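PDB 5IZT: outer surface protein from Borrelia burgdorferi, which is of undefined function but, as an outer surface protein, probably a lipoprotein, of the PFam54 family that includes complement-regulator-binding CspA (BbCRASP-1), may act at the host interface. Local coordinates for residues F202-T207 and M256-Y261; F211-S216 and E264-I269; I295-A300 and Q338-R343; K306-F311 and M327-L332. All blocks are in the same frame, centred on the assembly; numbering follows the deposited sequence.

Contact 1: F202-T207 and M256-Y261; sequences FGFRET and MDFDQY
Phe258 turns the edge of its ring toward the face of Phe204, an edge-to-face (T-shaped) pair with centroids 5.5 Å apart and planes inclined at 61°. The atom that leads is Phe258 CD1, which sits over the rim of the Phe204 ring rather than over its middle, 3.9 Å from Phe204 CD2. Phe204 sends its CG anti to the backbone N (chi1 169°), which carries the ring across to the turn; there its CD1 also lies 3.6 Å from the carbonyl O of Phe258, and its far edge looks at the CA of Gln260. Asp257, with positive phi, is the C' residue of a Schellman motif that closes helix 243-255, and two residues later Asp259 is the N-cap of helix 260-274, its OD1 accepting from the backbone N of Lys262. Against this linker the 202-207 loop lays a second aromatic ring: Phe202 crosses the Phe258 side chain at about a right angle, its CD1 3.8 Å from Phe258 CB, while its edge meets the carbonyl O of Asp257 in the ring plane, with Phe202 CE1 3.7 Å from that oxygen. The carboxylate of Asp257 is engaged by Arg343 of helix 322-359 in a salt bridge.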
loop_
_atom_site.group_PDB
_atom_site.type_symbol
_atom_site.label_atom_id
_atom_site.label_comp_id
_atom_site.label_asym_id
_atom_site.label_seq_id
_atom_site.Cartn_x
_atom_site.Cartn_y
_atom_site.Cartn_z
ATOM N N PHE A 202 4.116 -0.836 16.999
ATOM C CA PHE A 202 4.998 0.213 17.503
ATOM C C PHE A 202 4.326 1.147 18.506
ATOM O O PHE A 202 4.922 2.169 18.865
ATOM C CB PHE A 202 5.552 1.075 16.356
ATOM C CG PHE A 202 6.206 0.305 15.240
ATOM C CD1 PHE A 202 6.160 0.796 13.941
ATOM C CD2 PHE A 202 6.890 -0.882 15.478
ATOM C CE1 PHE A 202 6.757 0.106 12.899
ATOM C CE2 PHE A 202 7.493 -1.580 14.440
ATOM C CZ PHE A 202 7.428 -1.085 13.150
ATOM N N GLY A 203 3.105 0.856 18.953
ATOM C CA GLY A 203 2.390 1.831 19.767
ATOM C C GLY A 203 2.081 3.114 19.026
ATOM O O GLY A 203 1.804 4.149 19.644
ATOM N N PHE A 204 2.120 3.068 17.702
ATOM C CA PHE A 204 1.756 4.217 16.891
ATOM C C PHE A 204 0.318 4.610 17.195
ATOM O O PHE A 204 -0.550 3.748 17.352
ATOM C CB PHE A 204 1.939 3.844 15.422
ATOM C CG PHE A 204 1.358 4.817 14.443
ATOM C CD1 PHE A 204 2.153 5.792 13.867
ATOM C CD2 PHE A 204 0.036 4.715 14.051
ATOM C CE1 PHE A 204 1.624 6.671 12.940
ATOM C CE2 PHE A 204 -0.497 5.580 13.123
ATOM C CZ PHE A 204 0.296 6.563 12.568
ATOM N N ARG A 205 0.059 5.918 17.264
ATOM C CA ARG A 205 -1.299 6.398 17.472
ATOM C C ARG A 205 -1.590 7.587 16.566
ATOM O O ARG A 205 -0.725 8.433 16.327
ATOM C CB ARG A 205 -1.543 6.788 18.935
ATOM C CG ARG A 205 -2.970 6.514 19.381
ATOM C CD ARG A 205 -3.193 6.905 20.827
ATOM N NE ARG A 205 -4.505 6.485 21.322
ATOM C CZ ARG A 205 -5.611 7.224 21.252
ATOM N NH1 ARG A 205 -5.576 8.432 20.704
ATOM N NH2 ARG A 205 -6.754 6.753 21.735
ATOM N N GLU A 206 -2.809 7.613 16.038
ATOM C CA GLU A 206 -3.255 8.679 15.145
ATOM C C GLU A 206 -3.537 9.969 15.926
ATOM O O GLU A 206 -4.213 9.945 16.959
ATOM C CB GLU A 206 -4.504 8.189 14.418
ATOM C CG GLU A 206 -5.312 9.195 13.667
ATOM C CD GLU A 206 -6.502 8.541 12.982
ATOM O OE1 GLU A 206 -7.543 8.320 13.644
ATOM O OE2 GLU A 206 -6.410 8.266 11.782
ATOM N N THR A 207 -3.028 11.098 15.429
ATOM C CA THR A 207 -3.303 12.382 16.056
ATOM C C THR A 207 -4.734 12.831 15.779
ATOM O O THR A 207 -5.407 12.336 14.874
ATOM C CB THR A 207 -2.334 13.449 15.561
ATOM O OG1 THR A 207 -2.422 13.530 14.138
ATOM C CG2 THR A 207 -0.907 13.093 15.963
ATOM N N MET A 256 2.985 3.514 4.861
ATOM C CA MET A 256 4.108 4.341 5.284
ATOM C C MET A 256 4.877 3.737 6.452
ATOM O O MET A 256 5.649 4.448 7.114
ATOM C CB MET A 256 3.599 5.741 5.655
ATOM C CG MET A 256 2.752 6.320 4.562
ATOM S SD MET A 256 3.843 6.766 3.203
ATOM C CE MET A 256 4.381 8.361 3.806
ATOM N N ASP A 257 4.676 2.441 6.728
ATOM C CA ASP A 257 5.410 1.702 7.764
ATOM C C ASP A 257 5.261 2.319 9.155
ATOM O O ASP A 257 6.171 2.238 9.992
ATOM C CB ASP A 257 6.880 1.551 7.376
ATOM C CG ASP A 257 7.055 0.684 6.130
ATOM O OD1 ASP A 257 6.431 -0.395 6.053
ATOM O OD2 ASP A 257 7.808 1.079 5.226
ATOM N N PHE A 258 4.098 2.911 9.409
ATOM C CA PHE A 258 3.779 3.529 10.700
ATOM C C PHE A 258 4.880 4.490 11.150
ATOM O O PHE A 258 5.175 4.612 12.340
ATOM C CB PHE A 258 3.493 2.456 11.751
ATOM C CG PHE A 258 2.331 1.562 11.384
ATOM C CD1 PHE A 258 1.025 2.023 11.472
ATOM C CD2 PHE A 258 2.556 0.288 10.909
ATOM C CE1 PHE A 258 -0.042 1.206 11.105
ATOM C CE2 PHE A 258 1.500 -0.536 10.546
ATOM C CZ PHE A 258 0.208 -0.083 10.630
ATOM N N ASP A 259 5.475 5.199 10.186
ATOM C CA ASP A 259 6.530 6.191 10.439
ATOM C C ASP A 259 5.865 7.550 10.660
ATOM O O ASP A 259 5.448 8.211 9.706
ATOM C CB ASP A 259 7.508 6.212 9.266
ATOM C CG ASP A 259 8.715 7.141 9.476
ATOM O OD1 ASP A 259 8.598 8.227 10.061
ATOM O OD2 ASP A 259 9.807 6.802 8.985
ATOM N N GLN A 260 5.783 7.980 11.921
ATOM C CA GLN A 260 5.074 9.218 12.248
ATOM C C GLN A 260 5.644 10.404 11.480
ATOM O O GLN A 260 4.901 11.242 10.955
ATOM C CB GLN A 260 5.154 9.480 13.753
ATOM C CG GLN A 260 4.569 10.827 14.181
ATOM C CD GLN A 260 5.064 11.298 15.559
ATOM O OE1 GLN A 260 6.259 11.236 15.871
ATOM N NE2 GLN A 260 4.137 11.776 16.384
ATOM N N TYR A 261 6.972 10.493 11.407
ATOM C CA TYR A 261 7.597 11.609 10.689
ATOM C C TYR A 261 7.131 11.682 9.244
ATOM O O TYR A 261 6.697 12.742 8.769
ATOM C CB TYR A 261 9.113 11.471 10.720
ATOM C CG TYR A 261 9.807 12.609 10.009
ATOM C CD1 TYR A 261 9.856 13.885 10.564
ATOM C CD2 TYR A 261 10.332 12.425 8.731
ATOM C CE1 TYR A 261 10.498 14.921 9.903
ATOM C CE2 TYR A 261 10.956 13.457 8.052
ATOM C CZ TYR A 261 11.030 14.704 8.638
ATOM O OH TYR A 261 11.641 15.734 7.960
#

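Contact 2: F211-S216 and E264-I269; sequences FKMKDS and EQFGSI
Glu264, its first torsion fully extended from the main-chain nitrogen (chi1 -179°) and its second bent, curls its carboxylate off helix 260-274 toward Phe211 and Lys212, while Lys212, bent at chi2 and chi4, folds back to meet it. In one of the two conformers of Glu264 the pair joins in a salt bridge: Lys212 NZ donates to Glu264 OE1 over 3.0 Å, on the syn lone pair of that oxygen. The ammonium group also pairs with Asp209 and is thus shared between two carboxylates. In the same conformer the other oxygen, Glu264 OE2, lies at the edge of the Phe211 ring and in its plane, 3.4 Å from Phe211 CD1, where the slightly positive C-H edge would probably suit it; ring and carboxylate planes stand 66° apart. Next to the salt bridge the loop comes close to the helix backbone at Gly267, where a CA-H...O contact brings Gly267 CA to 3.2 Å from Phe211 O, with 158° at the hydrogen. A type I beta turn then runs from Met213 to Ser216, and the hydroxyl of Ser216 donates to Lys212 O in the carbonyl plane, tying the end of the turn back to the residue just before it. Met213 lies along Gly267, its CG 3.6 Å from Gly267 CA, and its SD reaches the edge of the Phe266 ring, 4.2 Å from Phe266 CD1.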
loop_
_atom_site.group_PDB
_atom_site.type_symbol
_atom_site.label_atom_id
_atom_site.label_comp_id
_atom_site.label_asym_id
_atom_site.label_seq_id
_atom_site.Cartn_x
_atom_site.Cartn_y
_atom_site.Cartn_z
ATOM N N PHE A 211 -2.986 13.746 11.153
ATOM C CA PHE A 211 -1.751 14.173 10.486
ATOM C C PHE A 211 -2.034 15.184 9.371
ATOM O O PHE A 211 -1.505 15.079 8.261
ATOM C CB PHE A 211 -0.973 12.963 9.953
ATOM C CG PHE A 211 -0.710 11.913 11.006
ATOM C CD1 PHE A 211 0.295 12.091 11.946
ATOM C CD2 PHE A 211 -1.492 10.762 11.071
ATOM C CE1 PHE A 211 0.528 11.132 12.939
ATOM C CE2 PHE A 211 -1.270 9.804 12.052
ATOM C CZ PHE A 211 -0.256 9.988 12.990
ATOM N N LYS A 212 -2.872 16.174 9.689
ATOM C CA LYS A 212 -3.305 17.274 8.824
ATOM C C LYS A 212 -4.164 16.790 7.664
ATOM O O LYS A 212 -4.451 17.572 6.741
ATOM C CB LYS A 212 -2.124 18.093 8.274
ATOM C CG LYS A 212 -1.114 18.530 9.353
ATOM C CD LYS A 212 -1.582 19.721 10.151
ATOM C CE LYS A 212 -0.594 20.045 11.282
ATOM N NZ LYS A 212 -0.531 18.966 12.325
ATOM N N MET A 213 -4.586 15.526 7.672
ATOM C CA MET A 213 -5.434 15.015 6.608
ATOM C C MET A 213 -6.903 14.885 7.007
ATOM O O MET A 213 -7.746 14.646 6.126
ATOM C CB MET A 213 -4.885 13.672 6.114
ATOM C CG MET A 213 -3.557 13.896 5.347
ATOM S SD MET A 213 -2.804 12.393 4.706
ATOM C CE MET A 213 -2.181 11.711 6.266
ATOM N N LYS A 214 -7.245 15.084 8.289
ATOM C CA LYS A 214 -8.661 15.103 8.673
ATOM C C LYS A 214 -9.421 16.154 7.881
ATOM O O LYS A 214 -10.544 15.913 7.424
ATOM C CB LYS A 214 -8.827 15.392 10.165
ATOM C CG LYS A 214 -10.316 15.424 10.613
ATOM C CD LYS A 214 -10.460 15.590 12.127
ATOM C CE LYS A 214 -10.261 17.042 12.589
ATOM N NZ LYS A 214 -11.365 17.962 12.160
ATOM N N ASP A 215 -8.817 17.328 7.706
ATOM C CA ASP A 215 -9.428 18.426 6.975
ATOM C C ASP A 215 -8.844 18.595 5.581
ATOM O O ASP A 215 -8.993 19.670 4.991
ATOM C CB ASP A 215 -9.304 19.739 7.754
ATOM C CG ASP A 215 -10.021 19.702 9.086
ATOM O OD1 ASP A 215 -11.009 18.953 9.212
ATOM O OD2 ASP A 215 -9.627 20.458 9.996
ATOM N N SER A 216 -8.176 17.563 5.045
ATOM C CA SER A 216 -7.704 17.625 3.666
ATOM C C SER A 216 -7.896 16.284 2.968
ATOM O O SER A 216 -9.006 15.998 2.515
ATOM C CB SER A 216 -6.241 18.114 3.584
ATOM O OG SER A 216 -5.287 17.211 4.104
ATOM N N GLU A 264 3.401 12.558 8.887
ATOM C CA GLU A 264 3.149 13.974 9.146
ATOM C C GLU A 264 3.624 14.840 7.986
ATOM O O GLU A 264 2.949 15.810 7.620
ATOM C CB GLU A 264 3.822 14.413 10.451
ATOM C CG GLU A 264 3.588 15.877 10.821
ATOM C CD GLU A 264 2.173 16.165 11.330
ATOM O OE1 GLU A 264 1.722 17.333 11.232
ATOM O OE2 GLU A 264 1.518 15.237 11.833
ATOM N N GLN A 265 4.782 14.515 7.399
ATOM C CA GLN A 265 5.285 15.291 6.269
ATOM C C GLN A 265 4.340 15.197 5.083
ATOM O O GLN A 265 4.009 16.206 4.445
ATOM C CB GLN A 265 6.678 14.799 5.880
ATOM C CG GLN A 265 7.760 15.158 6.888
ATOM C CD GLN A 265 7.868 16.665 7.090
ATOM O OE1 GLN A 265 7.783 17.440 6.141
ATOM N NE2 GLN A 265 8.038 17.084 8.337
ATOM N N PHE A 266 3.904 13.978 4.771
ATOM C CA PHE A 266 2.995 13.745 3.654
ATOM C C PHE A 266 1.673 14.467 3.876
ATOM O O PHE A 266 1.139 15.113 2.961
ATOM C CB PHE A 266 2.769 12.225 3.479
ATOM C CG PHE A 266 1.989 11.867 2.229
ATOM C CD1 PHE A 266 0.605 11.902 2.231
ATOM C CD2 PHE A 266 2.649 11.478 1.080
ATOM C CE1 PHE A 266 -0.118 11.594 1.079
ATOM C CE2 PHE A 266 1.942 11.157 -0.075
ATOM C CZ PHE A 266 0.557 11.206 -0.071
ATOM N N GLY A 267 1.117 14.361 5.081
ATOM C CA GLY A 267 -0.122 15.073 5.377
ATOM C C GLY A 267 0.010 16.581 5.236
ATOM O O GLY A 267 -0.903 17.256 4.743
ATOM N N SER A 268 1.152 17.130 5.649
ATOM C CA SER A 268 1.365 18.571 5.510
ATOM C C SER A 268 1.388 18.992 4.051
ATOM O O SER A 268 0.938 20.092 3.715
ATOM C CB SER A 268 2.662 18.997 6.194
ATOM O OG SER A 268 2.561 18.860 7.599
ATOM N N ILE A 269 1.911 18.136 3.171
ATOM C CA ILE A 269 1.892 18.455 1.748
ATOM C C ILE A 269 0.468 18.392 1.208
ATOM O O ILE A 269 0.052 19.266 0.437
ATOM C CB ILE A 269 2.838 17.514 0.981
ATOM C CG1 ILE A 269 4.284 17.739 1.438
ATOM C CG2 ILE A 269 2.701 17.719 -0.523
ATOM C CD1 ILE A 269 5.221 16.555 1.116
#

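Contact 3: I295-A300 and Q338-R343; sequences ISFELA and QILDKR
Phe297 has one ring face covered by the aliphatic chain of Arg343, whose CD stands 3.5 Å from the ring centroid and only 9° off the normal, a CH-pi contact over the centre of that face. Arg343 leaves its helix with CG trans to the main-chain nitrogen and stays extended as far as NE, a course that carries CD across to the neighbouring helix and over the ring before the polar end begins. The guanidinium is tilted 29° from the ring plane, and its CZ is 5.1 Å from the ring centroid, so any cation-pi attraction is weak at most. Its hydrogen bonds are made with other partners: NE donates to Gln294, while NH2, besides its bridge to Asp257, reaches the carbonyl of Ala254. Helices 280-316 and 322-359 run antiparallel here, their short segments crossing at -161° with axes 10.4 Å apart, as successive members of the helical bundle; segment 338-343 falls in a predicted coiled coil. The other contacts of segment 338-343 with the ring are aliphatic. Leu340 CD2 meets the ring edge close to its plane, 3.7 Å from Phe297 CE1. Ile339 comes at about a right angle to the Phe297 side chain, and its CD1 sits 3.8 Å from Phe297 CD1 while also touching the methyl of Ala300, with Ile339 CD1 3.7 Å from Ala300 CB. Glu194 of helix 179-197 touches both Phe297 and Leu340.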
loop_
_atom_site.group_PDB
_atom_site.type_symbol
_atom_site.label_atom_id
_atom_site.label_comp_id
_atom_site.label_asym_id
_atom_site.label_seq_id
_atom_site.Cartn_x
_atom_site.Cartn_y
_atom_site.Cartn_z
ATOM N N ILE A 295 -4.108 -2.041 0.104
ATOM C CA ILE A 295 -5.224 -2.970 0.197
ATOM C C ILE A 295 -4.944 -4.199 -0.655
ATOM O O ILE A 295 -5.110 -5.340 -0.203
ATOM C CB ILE A 295 -6.531 -2.280 -0.221
ATOM C CG1 ILE A 295 -6.923 -1.235 0.844
ATOM C CG2 ILE A 295 -7.620 -3.332 -0.436
ATOM C CD1 ILE A 295 -8.054 -0.287 0.418
ATOM N N SER A 296 -4.522 -3.984 -1.905
ATOM C CA SER A 296 -4.215 -5.121 -2.777
ATOM C C SER A 296 -3.057 -5.938 -2.233
ATOM O O SER A 296 -3.058 -7.167 -2.347
ATOM C CB SER A 296 -3.880 -4.652 -4.191
ATOM O OG SER A 296 -5.030 -4.170 -4.874
ATOM N N PHE A 297 -2.030 -5.263 -1.712
ATOM C CA PHE A 297 -0.883 -5.952 -1.113
ATOM C C PHE A 297 -1.333 -6.914 -0.017
ATOM O O PHE A 297 -0.941 -8.090 -0.006
ATOM C CB PHE A 297 0.102 -4.907 -0.567
ATOM C CG PHE A 297 1.269 -5.479 0.173
ATOM C CD1 PHE A 297 2.351 -6.023 -0.519
ATOM C CD2 PHE A 297 1.308 -5.454 1.548
ATOM C CE1 PHE A 297 3.449 -6.533 0.169
ATOM C CE2 PHE A 297 2.408 -5.973 2.251
ATOM C CZ PHE A 297 3.469 -6.521 1.557
ATOM N N GLU A 298 -2.176 -6.443 0.907
ATOM C CA GLU A 298 -2.608 -7.306 2.008
ATOM C C GLU A 298 -3.480 -8.458 1.517
ATOM O O GLU A 298 -3.397 -9.580 2.043
ATOM C CB GLU A 298 -3.348 -6.472 3.066
ATOM C CG GLU A 298 -2.430 -5.508 3.818
ATOM C CD GLU A 298 -3.147 -4.680 4.884
ATOM O OE1 GLU A 298 -4.290 -5.020 5.264
ATOM O OE2 GLU A 298 -2.555 -3.672 5.331
ATOM N N LEU A 299 -4.360 -8.201 0.546
ATOM C CA LEU A 299 -5.178 -9.282 -0.002
ATOM C C LEU A 299 -4.311 -10.319 -0.720
ATOM O O LEU A 299 -4.591 -11.523 -0.668
ATOM C CB LEU A 299 -6.244 -8.712 -0.947
ATOM C CG LEU A 299 -7.405 -7.912 -0.338
ATOM C CD1 LEU A 299 -8.158 -7.194 -1.426
ATOM C CD2 LEU A 299 -8.360 -8.832 0.444
ATOM N N ALA A 300 -3.243 -9.868 -1.378
ATOM C CA ALA A 300 -2.362 -10.782 -2.099
ATOM C C ALA A 300 -1.592 -11.675 -1.139
ATOM O O ALA A 300 -1.366 -12.860 -1.425
ATOM C CB ALA A 300 -1.408 -9.987 -2.997
ATOM N N GLN A 338 7.121 -9.467 -6.566
ATOM C CA GLN A 338 6.580 -8.378 -7.363
ATOM C C GLN A 338 5.731 -7.433 -6.520
ATOM O O GLN A 338 5.857 -6.213 -6.656
ATOM C CB GLN A 338 5.763 -8.936 -8.525
ATOM C CG GLN A 338 4.985 -7.854 -9.256
ATOM C CD GLN A 338 4.558 -8.258 -10.642
ATOM O OE1 GLN A 338 4.802 -9.384 -11.081
ATOM N NE2 GLN A 338 3.910 -7.339 -11.345
ATOM N N ILE A 339 4.853 -7.960 -5.656
ATOM C CA ILE A 339 4.033 -7.054 -4.850
ATOM C C ILE A 339 4.897 -6.326 -3.830
ATOM O O ILE A 339 4.667 -5.149 -3.530
ATOM C CB ILE A 339 2.848 -7.790 -4.179
ATOM C CG1 ILE A 339 3.307 -8.788 -3.119
ATOM C CG2 ILE A 339 2.012 -8.521 -5.212
ATOM C CD1 ILE A 339 2.137 -9.421 -2.313
ATOM N N LEU A 340 5.919 -6.999 -3.292
ATOM C CA LEU A 340 6.832 -6.318 -2.378
ATOM C C LEU A 340 7.576 -5.199 -3.087
ATOM O O LEU A 340 7.760 -4.104 -2.533
ATOM C CB LEU A 340 7.828 -7.315 -1.789
ATOM C CG LEU A 340 7.242 -8.202 -0.706
ATOM C CD1 LEU A 340 8.220 -9.358 -0.419
ATOM C CD2 LEU A 340 7.016 -7.340 0.536
ATOM N N ASP A 341 8.024 -5.463 -4.309
ATOM C CA ASP A 341 8.812 -4.478 -5.038
ATOM C C ASP A 341 7.965 -3.285 -5.463
ATOM O O ASP A 341 8.434 -2.135 -5.434
ATOM C CB ASP A 341 9.438 -5.135 -6.262
ATOM C CG ASP A 341 10.123 -4.134 -7.165
ATOM O OD1 ASP A 341 11.169 -3.590 -6.757
ATOM O OD2 ASP A 341 9.615 -3.889 -8.277
ATOM N N LYS A 342 6.723 -3.531 -5.884
ATOM C CA LYS A 342 5.893 -2.420 -6.341
ATOM C C LYS A 342 5.290 -1.648 -5.178
ATOM O O LYS A 342 5.115 -0.425 -5.287
ATOM C CB LYS A 342 4.812 -2.922 -7.296
ATOM C CG LYS A 342 5.379 -3.489 -8.584
ATOM C CD LYS A 342 6.114 -2.414 -9.372
ATOM C CE LYS A 342 6.712 -2.957 -10.669
ATOM N NZ LYS A 342 7.325 -1.832 -11.455
ATOM N N ARG A 343 5.021 -2.305 -4.044
ATOM C CA ARG A 343 4.642 -1.531 -2.866
ATOM C C ARG A 343 5.801 -0.644 -2.432
ATOM O O ARG A 343 5.600 0.531 -2.092
ATOM C CB ARG A 343 4.194 -2.448 -1.719
ATOM C CG ARG A 343 3.867 -1.690 -0.418
ATOM C CD ARG A 343 3.411 -2.601 0.722
ATOM N NE ARG A 343 3.377 -1.912 2.020
ATOM C CZ ARG A 343 4.439 -1.735 2.800
ATOM N NH1 ARG A 343 5.634 -2.188 2.416
ATOM N NH2 ARG A 343 4.316 -1.100 3.961
#

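Contact 4: K306-F311 and M327-L332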
loop_
_atom_site.group_PDB
_atom_site.type_symbol
_atom_site.label_atom_id
_atom_site.label_comp_id
_atom_site.label_asym_id
_atom_site.label_seq_id
_atom_site.Cartn_x
_atom_site.Cartn_y
_atom_site.Cartn_z
ATOM N N LYS A 306 -3.302 -18.901 1.017
ATOM C CA LYS A 306 -4.362 -19.862 0.692
ATOM C C LYS A 306 -3.930 -20.820 -0.416
ATOM O O LYS A 306 -4.230 -22.023 -0.364
ATOM C CB LYS A 306 -5.631 -19.130 0.255
ATOM C CG LYS A 306 -6.355 -18.364 1.348
ATOM C CD LYS A 306 -7.735 -17.894 0.878
ATOM C CE LYS A 306 -7.649 -16.983 -0.336
ATOM N NZ LYS A 306 -8.989 -16.689 -0.923
ATOM N N LYS A 307 -3.271 -20.295 -1.454
ATOM C CA LYS A 307 -2.841 -21.140 -2.572
ATOM C C LYS A 307 -1.795 -22.159 -2.150
ATOM O O LYS A 307 -1.785 -23.292 -2.654
ATOM C CB LYS A 307 -2.323 -20.268 -3.715
ATOM C CG LYS A 307 -3.473 -19.582 -4.462
ATOM C CD LYS A 307 -4.416 -20.645 -5.036
ATOM C CE LYS A 307 -5.226 -20.134 -6.217
ATOM N NZ LYS A 307 -6.262 -19.172 -5.769
ATOM N N ILE A 308 -0.886 -21.770 -1.260
ATOM C CA ILE A 308 0.109 -22.713 -0.753
ATOM C C ILE A 308 -0.575 -23.917 -0.133
ATOM O O ILE A 308 -0.193 -25.060 -0.388
ATOM C CB ILE A 308 1.037 -22.024 0.261
ATOM C CG1 ILE A 308 1.909 -20.976 -0.428
ATOM C CG2 ILE A 308 1.881 -23.060 0.991
ATOM C CD1 ILE A 308 2.738 -20.209 0.554
ATOM N N GLU A 309 -1.598 -23.677 0.699
ATOM C CA GLU A 309 -2.290 -24.777 1.362
ATOM C C GLU A 309 -3.051 -25.645 0.365
ATOM O O GLU A 309 -3.097 -26.870 0.518
ATOM C CB GLU A 309 -3.242 -24.227 2.428
ATOM N N ILE A 310 -3.665 -25.030 -0.653
ATOM C CA ILE A 310 -4.407 -25.793 -1.660
ATOM C C ILE A 310 -3.461 -26.674 -2.470
ATOM O O ILE A 310 -3.695 -27.880 -2.649
ATOM C CB ILE A 310 -5.201 -24.833 -2.563
ATOM C CG1 ILE A 310 -6.350 -24.207 -1.782
ATOM C CG2 ILE A 310 -5.771 -25.556 -3.778
ATOM C CD1 ILE A 310 -6.942 -23.004 -2.496
ATOM N N PHE A 311 -2.371 -26.088 -2.968
ATOM C CA PHE A 311 -1.414 -26.877 -3.743
ATOM C C PHE A 311 -0.808 -27.969 -2.885
ATOM O O PHE A 311 -0.524 -29.068 -3.371
ATOM C CB PHE A 311 -0.310 -25.967 -4.289
ATOM C CG PHE A 311 -0.808 -24.935 -5.263
ATOM C CD1 PHE A 311 -1.893 -25.205 -6.083
ATOM C CD2 PHE A 311 -0.181 -23.702 -5.367
ATOM C CE1 PHE A 311 -2.349 -24.263 -6.982
ATOM C CE2 PHE A 311 -0.632 -22.749 -6.265
ATOM C CZ PHE A 311 -1.720 -23.033 -7.075
ATOM N N MET A 327 7.272 -25.884 -9.009
ATOM C CA MET A 327 6.986 -24.835 -9.990
ATOM C C MET A 327 5.933 -23.857 -9.481
ATOM O O MET A 327 6.050 -22.641 -9.674
ATOM C CB MET A 327 6.528 -25.467 -11.309
ATOM C CG MET A 327 5.950 -24.471 -12.327
ATOM S SD MET A 327 5.582 -25.231 -13.931
ATOM C CE MET A 327 7.247 -25.573 -14.500
ATOM N N LYS A 328 4.890 -24.356 -8.827
ATOM C CA LYS A 328 3.871 -23.440 -8.320
ATOM C C LYS A 328 4.417 -22.574 -7.188
ATOM O O LYS A 328 4.078 -21.390 -7.093
ATOM C CB LYS A 328 2.633 -24.224 -7.879
ATOM C CG LYS A 328 1.895 -24.884 -9.059
ATOM C CD LYS A 328 0.676 -25.678 -8.612
ATOM C CE LYS A 328 0.146 -26.565 -9.745
ATOM N NZ LYS A 328 -0.174 -25.795 -10.984
ATOM N N LEU A 329 5.253 -23.146 -6.313
ATOM C CA LEU A 329 5.842 -22.357 -5.227
ATOM C C LEU A 329 6.802 -21.295 -5.760
ATOM O O LEU A 329 6.844 -20.167 -5.245
ATOM C CB LEU A 329 6.578 -23.279 -4.249
ATOM C CG LEU A 329 5.697 -24.168 -3.367
ATOM C CD1 LEU A 329 6.569 -25.210 -2.645
ATOM C CD2 LEU A 329 4.950 -23.311 -2.359
ATOM N N LYS A 330 7.597 -21.644 -6.777
ATOM C CA LYS A 330 8.448 -20.651 -7.427
ATOM C C LYS A 330 7.617 -19.512 -8.008
ATOM O O LYS A 330 7.975 -18.336 -7.867
ATOM C CB LYS A 330 9.292 -21.311 -8.531
ATOM C CG LYS A 330 10.347 -22.309 -8.061
ATOM C CD LYS A 330 11.195 -22.775 -9.259
ATOM C CE LYS A 330 12.141 -23.928 -8.925
ATOM N NZ LYS A 330 12.935 -23.711 -7.679
ATOM N N GLU A 331 6.491 -19.842 -8.646
ATOM C CA GLU A 331 5.632 -18.805 -9.219
ATOM C C GLU A 331 5.017 -17.930 -8.133
ATOM O O GLU A 331 4.953 -16.700 -8.281
ATOM C CB GLU A 331 4.540 -19.443 -10.083
ATOM C CG GLU A 331 5.050 -19.845 -11.464
ATOM C CD GLU A 331 4.144 -20.815 -12.217
ATOM O OE1 GLU A 331 2.965 -20.980 -11.827
ATOM O OE2 GLU A 331 4.625 -21.413 -13.209
ATOM N N LEU A 332 4.568 -18.539 -7.031
ATOM C CA LEU A 332 4.002 -17.745 -5.944
ATOM C C LEU A 332 5.056 -16.829 -5.340
ATOM O O LEU A 332 4.766 -15.678 -4.989
ATOM C CB LEU A 332 3.409 -18.666 -4.876
ATOM C CG LEU A 332 2.125 -19.420 -5.272
ATOM C CD1 LEU A 332 1.695 -20.435 -4.216
ATOM C CD2 LEU A 332 1.012 -18.412 -5.493
#
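This is a contact of apolar side chains and the aliphatic part of a lysine between neighbouring antiparallel helices, partly buried and well away from the centre of the chain, close to the connection that joins helix 280-316 to helix 322-359. Phe311 and Lys328 form one half of it, across the two helices. Lys328 lays its methylene chain over a face of the Phe311 ring, with CD 3.5 Å from the ring centroid and 7° off the normal, a CH-pi contact over the ring centre; Lys328 CB closes on the same ring, 3.8 Å from Phe311 CD2. The chain bends only at its last torsion, chi4 (-56°), and NZ ends 5.3 Å from the ring centroid, too far for more than a weak cation-pi attraction. The two segments run at 178° to each other, their axes 10.7 Å apart, forming an antiparallel helical hairpin within a predicted coiled coil. Leu332 packs beside the ring, between the helices: its CD1 meets the Phe311 edge near the ring plane, 3.9 Å from Phe311 CE2, and also lies 3.8 Å from Ile308 CG1. Lys307 contributes its CB to the same methyl, while its NZ turns away to Glu303 and the C-terminal carboxylate of Met396. Leu187 of helix 179-197 packs against Ile308, Leu329 and Leu332.

Overall arrangement
Contacts 3 and 4 join the same two long helices, 280-316 and 322-359, with centres about 17 Å apart, and contact 4 is nested within the chain loop that contact 3 closes. Both place an aliphatic chain of a basic residue over a phenylalanine face, but contact 3 is buried near the middle of the molecule and contact 4 lies partly buried toward one end. Contacts 1 and 2 instead fasten the long loop before helix 243-255 to helix 260-274 and the turn leading into it. Contact 1 is an aromatic surface patch; contact 2 is buried and adds a salt bridge. The two touch through Phe204 and Phe211, and the Asp257-Arg343 salt bridge connects contact 1 to contact 3.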